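Local coordinates for protein protease (Penicillium cyclopium, PDB 5Z6O) that hydrolyses peptide bonds in proteins as a subtilisin-type serine protease of the proteinase K kind, using a serine charge-relay system, at residues S201-Y206 against G270-L275; C182-S187 against S228-H233; S109-G114 against R143-A148. One frame throughout, in Å; residues are numbered along the deposited sequence.

Contact 1. Residues S201-Y206 against G270-L275; sequences SVVDLY and GTTTKL. With CA (calcium ion), chain B.
Tyr206 and Lys274 join an edge strand of the central parallel sheet of this subtilisin-type fold, 205-208, to the short C-terminal strand 274-275 through a single beta bridge between Tyr206 and Leu275. One of its hydrogen bonds runs from Tyr206 N to Lys274 O, 2.9 Å long and nearly straight at 165°; Tyr206 also bonds to the backbone of Leu276. The packing is closest here. The Tyr206 ring turns its edge to the opposite backbone, with the carbonyl oxygens of Thr272 and Lys274 lying near the ring plane; the nearer, Thr272 O, comes to 3.2 Å from Tyr206 CE1 and, though buried, has no hydrogen-bond partner in the model. The ring's hydroxyl is hydrogen-bonded to Ser193 OG and passes Thr271 CG2, while Leu275 CD1 rests against CB and the carbonyl of Tyr206. Thr272 OG1, anti to the backbone N (chi1 -176°), accepts from Lys274 N in an ST turn, and CG2 packs on the backbone oxygens of Val203 and Asp204.

Between Val203 and Thr272, water 3 donates to Val203 O and accepts from Thr272 N. At the solvent-exposed end, Ser201 and Gly270 stay close without a direct hydrogen bond. The Asp204 side chain starts away from 270-275, and its carboxylate binds a calcium ion, with OD1 at 2.6 Å and OD2 at 2.4 Å from the calcium; OD2 also accepts from Thr183 N.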
loop_
_atom_site.group_PDB
_atom_site.type_symbol
_atom_site.label_atom_id
_atom_site.label_comp_id
_atom_site.label_asym_id
_atom_site.label_seq_id
_atom_site.Cartn_x
_atom_site.Cartn_y
_atom_site.Cartn_z
ATOM N N SER A 201 -17.197 -3.419 -8.452
ATOM C CA SER A 201 -16.474 -3.462 -9.705
ATOM C C SER A 201 -15.282 -2.509 -9.727
ATOM O O SER A 201 -14.434 -2.635 -10.609
ATOM C CB SER A 201 -17.424 -3.143 -10.857
ATOM O OG SER A 201 -17.865 -1.799 -10.770
ATOM N N VAL A 202 -15.204 -1.540 -8.816
ATOM C CA VAL A 202 -14.026 -0.671 -8.849
ATOM C C VAL A 202 -12.819 -1.318 -8.189
ATOM O O VAL A 202 -11.716 -0.793 -8.319
ATOM C CB VAL A 202 -14.222 0.698 -8.169
ATOM C CG1 VAL A 202 -15.286 1.472 -8.877
ATOM C CG2 VAL A 202 -14.553 0.561 -6.694
ATOM N N VAL A 203 -13.003 -2.431 -7.475
ATOM C CA VAL A 203 -11.870 -3.102 -6.844
ATOM C C VAL A 203 -11.014 -3.771 -7.913
ATOM O O VAL A 203 -11.508 -4.551 -8.735
ATOM C CB VAL A 203 -12.368 -4.109 -5.797
ATOM C CG1 VAL A 203 -11.219 -5.018 -5.315
ATOM C CG2 VAL A 203 -12.945 -3.365 -4.616
ATOM N N ASP A 204 -9.712 -3.492 -7.893
ATOM C CA ASP A 204 -8.816 -4.079 -8.875
ATOM C C ASP A 204 -8.324 -5.456 -8.436
ATOM O O ASP A 204 -8.152 -6.358 -9.276
ATOM C CB ASP A 204 -7.621 -3.140 -9.111
ATOM C CG ASP A 204 -8.049 -1.848 -9.801
ATOM O OD1 ASP A 204 -8.397 -1.936 -10.997
ATOM O OD2 ASP A 204 -8.144 -0.789 -9.149
ATOM N N LEU A 205 -8.064 -5.636 -7.137
ATOM C CA LEU A 205 -7.650 -6.955 -6.629
ATOM C C LEU A 205 -7.686 -6.950 -5.102
ATOM O O LEU A 205 -7.890 -5.915 -4.463
ATOM C CB LEU A 205 -6.256 -7.363 -7.127
ATOM C CG LEU A 205 -5.091 -6.556 -6.599
ATOM C CD1 LEU A 205 -3.816 -7.444 -6.593
ATOM C CD2 LEU A 205 -4.797 -5.347 -7.503
ATOM N N TYR A 206 -7.483 -8.134 -4.534
ATOM C CA TYR A 206 -7.351 -8.379 -3.099
ATOM C C TYR A 206 -5.884 -8.439 -2.715
ATOM O O TYR A 206 -5.036 -8.861 -3.507
ATOM C CB TYR A 206 -7.989 -9.730 -2.677
ATOM C CG TYR A 206 -9.506 -9.667 -2.532
ATOM C CD1 TYR A 206 -10.353 -9.712 -3.665
ATOM C CD2 TYR A 206 -10.087 -9.538 -1.259
ATOM C CE1 TYR A 206 -11.759 -9.619 -3.509
ATOM C CE2 TYR A 206 -11.479 -9.461 -1.091
ATOM C CZ TYR A 206 -12.295 -9.507 -2.207
ATOM O OH TYR A 206 -13.649 -9.435 -1.978
ATOM N N GLY A 270 -20.011 -9.541 -8.400
ATOM C CA GLY A 270 -19.532 -8.380 -9.110
ATOM C C GLY A 270 -18.140 -7.936 -8.707
ATOM O O GLY A 270 -17.693 -6.887 -9.182
ATOM N N THR A 271 -17.443 -8.709 -7.859
ATOM C CA THR A 271 -16.101 -8.377 -7.360
ATOM C C THR A 271 -15.093 -9.402 -7.864
ATOM O O THR A 271 -15.378 -10.608 -7.894
ATOM C CB THR A 271 -16.081 -8.328 -5.818
ATOM O OG1 THR A 271 -17.094 -7.431 -5.365
ATOM C CG2 THR A 271 -14.731 -7.822 -5.277
ATOM N N THR A 272 -13.941 -8.917 -8.316
ATOM C CA THR A 272 -12.851 -9.797 -8.719
ATOM C C THR A 272 -12.470 -10.745 -7.600
ATOM O O THR A 272 -12.638 -10.444 -6.422
ATOM C CB THR A 272 -11.621 -8.982 -9.125
ATOM O OG1 THR A 272 -10.623 -9.877 -9.602
ATOM C CG2 THR A 272 -11.047 -8.227 -7.926
ATOM N N THR A 273 -11.966 -11.924 -7.971
ATOM C CA THR A 273 -11.437 -12.842 -6.983
ATOM C C THR A 273 -9.922 -12.967 -7.083
ATOM O O THR A 273 -9.362 -13.905 -6.523
ATOM C CB THR A 273 -12.103 -14.206 -7.118
ATOM O OG1 THR A 273 -11.775 -14.757 -8.388
ATOM C CG2 THR A 273 -13.589 -14.040 -7.080
ATOM N N LYS A 274 -9.261 -12.002 -7.730
ATOM C CA LYS A 274 -7.811 -12.016 -7.914
ATOM C C LYS A 274 -7.098 -11.586 -6.643
ATOM O O LYS A 274 -7.535 -10.665 -5.956
ATOM C CB LYS A 274 -7.398 -11.084 -9.061
ATOM C CG LYS A 274 -7.566 -11.803 -10.421
ATOM C CD LYS A 274 -7.080 -10.992 -11.595
ATOM C CE LYS A 274 -6.980 -11.871 -12.871
ATOM N NZ LYS A 274 -5.561 -12.172 -13.321
ATOM N N LEU A 275 -6.025 -12.296 -6.333
ATOM C CA LEU A 275 -5.219 -12.072 -5.130
ATOM C C LEU A 275 -3.787 -11.750 -5.542
ATOM O O LEU A 275 -3.208 -12.470 -6.359
ATOM C CB LEU A 275 -5.221 -13.326 -4.247
ATOM C CG LEU A 275 -4.281 -13.210 -2.999
ATOM C CD1 LEU A 275 -4.707 -12.068 -2.075
ATOM C CD2 LEU A 275 -4.329 -14.539 -2.249
HETATM CA CA CA B . -8.648 0.670 -11.007
HETATM O O HOH W 1 -10.691 -0.283 -11.009
HETATM O O HOH W 2 -9.927 1.550 -9.309
HETATM O O HOH W 3 -13.860 -5.976 -8.842
HETATM O O HOH W 4 -6.764 0.872 -12.421
HETATM O O HOH W 5 -9.615 2.954 -11.917
HETATM O O HOH W 6 -9.575 -0.008 -13.129
#

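Contact 2. Residues C182-S187 against S228-H233; sequences CTIAAS and SMAAPH. With PMS (phenylmethanesulfonic acid), chain C.
Ala230 CB, on the helix that carries the nucleophile Ser228, points at strand 182-187 and fits between Ile184 and Ala186. Ile184 meets it with CG2, 3.9 Å from Ala230 CB; with CG1 beside the backbone N (chi1 -47°), CG2 stands anti to it, and CG1 lies beside Ala231. Ala186 approaches from farther along the strand, its CB 4.2 Å from Ala230 CB, and the Ala185 carbonyl oxygen lies 3.6 Å from Ala230 CB. The small alanines let strand and helix axes come within 6.9 Å, at 121° to one another, without a hydrogen bond across.

On the helix, the His233 ring is set by ND1, which donates to Met229 O at 2.8 Å with the acceptor close to the ring plane. Ser228 turns away from the strand: its OG is bonded covalently to the sulfur of phenylmethanesulfonic acid. Its backbone N donates to O1S and Asn165 ND2 also hydrogen-bonds the ligand, consistent with the oxyanion hole of subtilisins.

Helix 227-245 packs against strand 182-187, whose Ile184 also touches Leu205 and Ala207 of strand 205-208, while Ala231 meets Asn134 of strand 131-135 and Pro232 and His233 lean on helix 73-82.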
loop_
_atom_site.group_PDB
_atom_site.type_symbol
_atom_site.label_atom_id
_atom_site.label_comp_id
_atom_site.label_asym_id
_atom_site.label_seq_id
_atom_site.Cartn_x
_atom_site.Cartn_y
_atom_site.Cartn_z
ATOM N N CYS A 182 -5.373 2.160 -8.121
ATOM C CA CYS A 182 -5.371 0.716 -7.949
ATOM C C CYS A 182 -6.051 0.486 -6.601
ATOM O O CYS A 182 -5.485 0.804 -5.553
ATOM C CB CYS A 182 -3.936 0.184 -7.999
ATOM S SG CYS A 182 -3.796 -1.510 -8.635
ATOM N N THR A 183 -7.308 0.051 -6.632
ATOM C CA THR A 183 -8.140 -0.009 -5.431
ATOM C C THR A 183 -8.137 -1.429 -4.869
ATOM O O THR A 183 -8.464 -2.383 -5.596
ATOM C CB THR A 183 -9.568 0.401 -5.785
ATOM O OG1 THR A 183 -9.560 1.747 -6.277
ATOM C CG2 THR A 183 -10.473 0.314 -4.589
ATOM N N ILE A 184 -7.819 -1.567 -3.570
ATOM C CA ILE A 184 -7.392 -2.858 -3.016
ATOM C C ILE A 184 -8.364 -3.289 -1.918
ATOM O O ILE A 184 -8.577 -2.560 -0.946
ATOM C CB ILE A 184 -5.959 -2.790 -2.451
ATOM C CG1 ILE A 184 -4.987 -2.107 -3.425
ATOM C CG2 ILE A 184 -5.472 -4.182 -2.085
ATOM C CD1 ILE A 184 -5.037 -2.745 -4.834
ATOM N N ALA A 185 -8.922 -4.490 -2.055
ATOM C CA ALA A 185 -9.757 -5.091 -1.024
ATOM C C ALA A 185 -8.932 -6.038 -0.161
ATOM O O ALA A 185 -7.800 -6.404 -0.505
ATOM C CB ALA A 185 -10.947 -5.834 -1.662
ATOM N N ALA A 186 -9.491 -6.405 0.993
ATOM C CA ALA A 186 -8.740 -7.122 2.024
ATOM C C ALA A 186 -9.093 -8.607 2.059
ATOM O O ALA A 186 -10.275 -8.964 2.118
ATOM C CB ALA A 186 -9.007 -6.511 3.393
ATOM N N SER A 187 -8.068 -9.473 2.085
ATOM C CA SER A 187 -8.285 -10.916 2.167
ATOM C C SER A 187 -7.830 -11.444 3.523
ATOM O O SER A 187 -7.105 -10.767 4.253
ATOM C CB SER A 187 -7.531 -11.651 1.042
ATOM O OG SER A 187 -6.116 -11.631 1.235
ATOM N N SER A 228 -6.707 -0.800 4.998
ATOM C CA SER A 228 -5.468 -0.042 5.196
ATOM C C SER A 228 -4.238 -0.934 5.175
ATOM O O SER A 228 -3.144 -0.468 4.829
ATOM C CB SER A 228 -5.487 0.723 6.545
ATOM O OG SER A 228 -6.485 1.746 6.517
ATOM N N MET A 229 -4.369 -2.175 5.653
ATOM C CA MET A 229 -3.255 -3.119 5.664
ATOM C C MET A 229 -3.052 -3.794 4.313
ATOM O O MET A 229 -1.945 -4.243 3.994
ATOM C CB MET A 229 -3.513 -4.195 6.724
ATOM C CG MET A 229 -3.273 -3.740 8.186
ATOM S SD MET A 229 -4.411 -2.442 8.749
ATOM C CE MET A 229 -3.340 -1.042 8.918
ATOM N N ALA A 230 -4.105 -3.858 3.517
ATOM C CA ALA A 230 -4.067 -4.508 2.222
ATOM C C ALA A 230 -3.357 -3.620 1.198
ATOM O O ALA A 230 -2.408 -4.058 0.541
ATOM C CB ALA A 230 -5.515 -4.818 1.799
ATOM N N ALA A 231 -3.737 -2.346 1.124
ATOM C CA ALA A 231 -3.138 -1.454 0.124
ATOM C C ALA A 231 -1.604 -1.419 0.118
ATOM O O ALA A 231 -1.018 -1.442 -0.982
ATOM C CB ALA A 231 -3.690 -0.031 0.297
ATOM N N PRO A 232 -0.901 -1.325 1.252
ATOM C CA PRO A 232 0.559 -1.234 1.185
ATOM C C PRO A 232 1.224 -2.502 0.689
ATOM O O PRO A 232 2.361 -2.412 0.191
ATOM C CB PRO A 232 0.970 -0.892 2.640
ATOM C CG PRO A 232 -0.181 -1.273 3.469
ATOM C CD PRO A 232 -1.396 -1.032 2.602
ATOM N N HIS A 233 0.575 -3.674 0.781
ATOM C CA HIS A 233 1.161 -4.835 0.095
ATOM C C HIS A 233 1.273 -4.545 -1.392
ATOM O O HIS A 233 2.253 -4.932 -2.041
ATOM C CB HIS A 233 0.316 -6.103 0.297
ATOM C CG HIS A 233 0.369 -6.682 1.689
ATOM N ND1 HIS A 233 -0.433 -6.234 2.723
ATOM C CD2 HIS A 233 1.096 -7.712 2.199
ATOM C CE1 HIS A 233 -0.205 -6.968 3.804
ATOM N NE2 HIS A 233 0.714 -7.873 3.512
HETATM C C PMS C . -8.144 3.058 7.917
HETATM S S PMS C . -7.333 1.437 7.825
HETATM C C1 PMS C . -9.087 3.266 6.723
HETATM C C2 PMS C . -8.804 2.760 5.459
HETATM C C3 PMS C . -9.680 2.978 4.405
HETATM C C4 PMS C . -10.850 3.697 4.600
HETATM C C5 PMS C . -11.129 4.205 5.860
HETATM C C6 PMS C . -10.263 3.978 6.917
HETATM O O2S PMS C . -6.833 0.982 9.164
HETATM O O1S PMS C . -8.295 0.352 7.445
#

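Contact 3. Residues S109-G114 against R143-A148; sequences SQVIAG and RAMNDA
Helices 109-114 and 143-148 run side by side in nearly the same direction, their axes 10° apart and 10.4 Å from each other at closest approach. They belong to the helices that accompany the parallel sheet of the alpha/beta subtilisin fold, and the near-parallel course follows from its topology: each helix precedes a strand of that sheet, helix 108-124 leading to strand 131-135 and helix 143-154 to strand 157-162. The backbones come nearest at Ile112 and Ala148, whose CA atoms are 6.5 Å apart.

The contact is carried by apolar side chains, with no hydrogen bond across, and rests mainly on two longer ones, Ile112 and Met145, which lie alongside one another, running opposite ways. Ile112 reaches across with all of its branches. Its CG2, anti to the backbone N, lies against Ala148 CB at 4.0 Å, and CG1 touches that same methyl. An extended second torsion, chi2 172°, carries CD1 onward to the backbone carbonyl of Ala144, near the Ala144 methyl at the solvent-exposed margin.

Met145 sets out neither toward nor away from the other helix, but two turns of its chain, chi2 69° and chi3 62°, bring its CE methyl to that helix. There CE sits between two residues, touching CG1 of Ile112 and meeting Val111 roughly at a right angle. Val111 also touches Val99, while Met115, the next residue after 109-114, touches both Met145 and Ala148 and prolongs the apolar seam.

Within helix 143-148, one turn is tied by a salt bridge: Arg143 NE donates in its guanidinium plane to the syn side of Asp147 OD1, at 2.9 Å.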
loop_
_atom_site.group_PDB
_atom_site.type_symbol
_atom_site.label_atom_id
_atom_site.label_comp_id
_atom_site.label_asym_id
_atom_site.label_seq_id
_atom_site.Cartn_x
_atom_site.Cartn_y
_atom_site.Cartn_z
ATOM N N SER A 109 -8.923 18.874 2.496
ATOM C CA SER A 109 -7.950 19.794 1.932
ATOM C C SER A 109 -6.528 19.490 2.432
ATOM O O SER A 109 -5.568 19.616 1.659
ATOM C CB SER A 109 -8.339 21.246 2.217
ATOM O OG SER A 109 -8.169 21.502 3.585
ATOM N N GLN A 110 -6.375 19.036 3.691
ATOM C CA GLN A 110 -5.037 18.669 4.197
ATOM C C GLN A 110 -4.476 17.466 3.452
ATOM O O GLN A 110 -3.264 17.390 3.174
ATOM C CB GLN A 110 -5.060 18.281 5.687
ATOM C CG GLN A 110 -5.655 19.245 6.652
ATOM C CD GLN A 110 -5.625 18.720 8.086
ATOM O OE1 GLN A 110 -5.479 17.495 8.339
ATOM N NE2 GLN A 110 -5.736 19.633 9.036
ATOM N N VAL A 111 -5.337 16.478 3.185
ATOM C CA VAL A 111 -4.900 15.299 2.427
ATOM C C VAL A 111 -4.463 15.701 1.030
ATOM O O VAL A 111 -3.412 15.262 0.524
ATOM C CB VAL A 111 -6.026 14.254 2.366
ATOM C CG1 VAL A 111 -5.624 13.081 1.455
ATOM C CG2 VAL A 111 -6.361 13.764 3.752
ATOM N N ILE A 112 -5.285 16.519 0.355
ATOM C CA ILE A 112 -4.957 16.893 -1.010
ATOM C C ILE A 112 -3.660 17.683 -1.047
ATOM O O ILE A 112 -2.849 17.511 -1.964
ATOM C CB ILE A 112 -6.136 17.668 -1.647
ATOM C CG1 ILE A 112 -7.320 16.718 -1.801
ATOM C CG2 ILE A 112 -5.722 18.284 -3.007
ATOM C CD1 ILE A 112 -8.576 17.373 -2.234
ATOM N N ALA A 113 -3.445 18.565 -0.056
ATOM C CA ALA A 113 -2.182 19.310 0.030
ATOM C C ALA A 113 -0.985 18.363 0.139
ATOM O O ALA A 113 0.068 18.608 -0.473
ATOM C CB ALA A 113 -2.227 20.275 1.226
ATOM N N GLY A 114 -1.132 17.262 0.882
ATOM C CA GLY A 114 -0.031 16.301 0.960
ATOM C C GLY A 114 0.207 15.574 -0.353
ATOM O O GLY A 114 1.357 15.346 -0.762
ATOM N N ARG A 143 -15.790 14.626 -5.350
ATOM C CA ARG A 143 -15.225 14.863 -6.675
ATOM C C ARG A 143 -13.814 15.446 -6.565
ATOM O O ARG A 143 -12.918 15.053 -7.318
ATOM C CB ARG A 143 -16.145 15.785 -7.507
ATOM C CG ARG A 143 -15.563 16.220 -8.855
ATOM C CD ARG A 143 -15.396 15.027 -9.796
ATOM N NE ARG A 143 -14.736 15.456 -11.026
ATOM C CZ ARG A 143 -15.381 15.881 -12.112
ATOM N NH1 ARG A 143 -14.696 16.266 -13.178
ATOM N NH2 ARG A 143 -16.720 15.968 -12.125
ATOM N N ALA A 144 -13.593 16.346 -5.621
ATOM C CA ALA A 144 -12.282 16.978 -5.487
ATOM C C ALA A 144 -11.212 15.949 -5.108
ATOM O O ALA A 144 -10.097 15.967 -5.642
ATOM C CB ALA A 144 -12.323 18.078 -4.435
ATOM N N MET A 145 -11.527 15.072 -4.172
ATOM C CA MET A 145 -10.570 14.019 -3.826
ATOM C C MET A 145 -10.311 13.080 -5.007
ATOM O O MET A 145 -9.156 12.687 -5.258
ATOM C CB MET A 145 -11.074 13.273 -2.593
ATOM C CG MET A 145 -10.254 12.039 -2.230
ATOM S SD MET A 145 -8.647 12.615 -1.640
ATOM C CE MET A 145 -9.179 13.548 -0.226
ATOM N N ASN A 146 -11.355 12.711 -5.766
ATOM C CA ASN A 146 -11.145 11.869 -6.938
ATOM C C ASN A 146 -10.306 12.566 -7.999
ATOM O O ASN A 146 -9.446 11.934 -8.622
ATOM C CB ASN A 146 -12.475 11.433 -7.537
ATOM C CG ASN A 146 -13.105 10.284 -6.782
ATOM O OD1 ASN A 146 -12.689 9.943 -5.677
ATOM N ND2 ASN A 146 -14.083 9.654 -7.393
ATOM N N ASP A 147 -10.534 13.875 -8.225
ATOM C CA ASP A 147 -9.693 14.620 -9.170
ATOM C C ASP A 147 -8.236 14.627 -8.729
ATOM O O ASP A 147 -7.323 14.526 -9.569
ATOM C CB ASP A 147 -10.141 16.073 -9.297
ATOM C CG ASP A 147 -11.482 16.213 -10.001
ATOM O OD1 ASP A 147 -11.916 15.250 -10.663
ATOM O OD2 ASP A 147 -12.067 17.315 -9.851
ATOM N N ALA A 148 -8.004 14.867 -7.437
ATOM C CA ALA A 148 -6.631 14.908 -6.937
ATOM C C ALA A 148 -5.942 13.563 -7.147
ATOM O O ALA A 148 -4.769 13.510 -7.554
ATOM C CB ALA A 148 -6.626 15.283 -5.464
#

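In the fold
Along the chain, contact 3 closes before the other two open, whereas contacts 1 and 2 alternate their segments. Contacts 1 and 2 have centres 11 Å apart and touch directly, since strands 182-187 and 205-208 are neighbours in the same parallel sheet; Thr183 and Ala185 are hydrogen-bonded to Asp204 and Leu205 there. Contact 1 attaches the C-terminal segment to the edge strand beside the calcium site, while contact 2 sets the helix bearing the nucleophilic serine against the sheet. Contact 3, with its centre 24 Å from that of contact 1 and 20 Å from that of contact 2, joins two helices elsewhere in the same fold and touches neither.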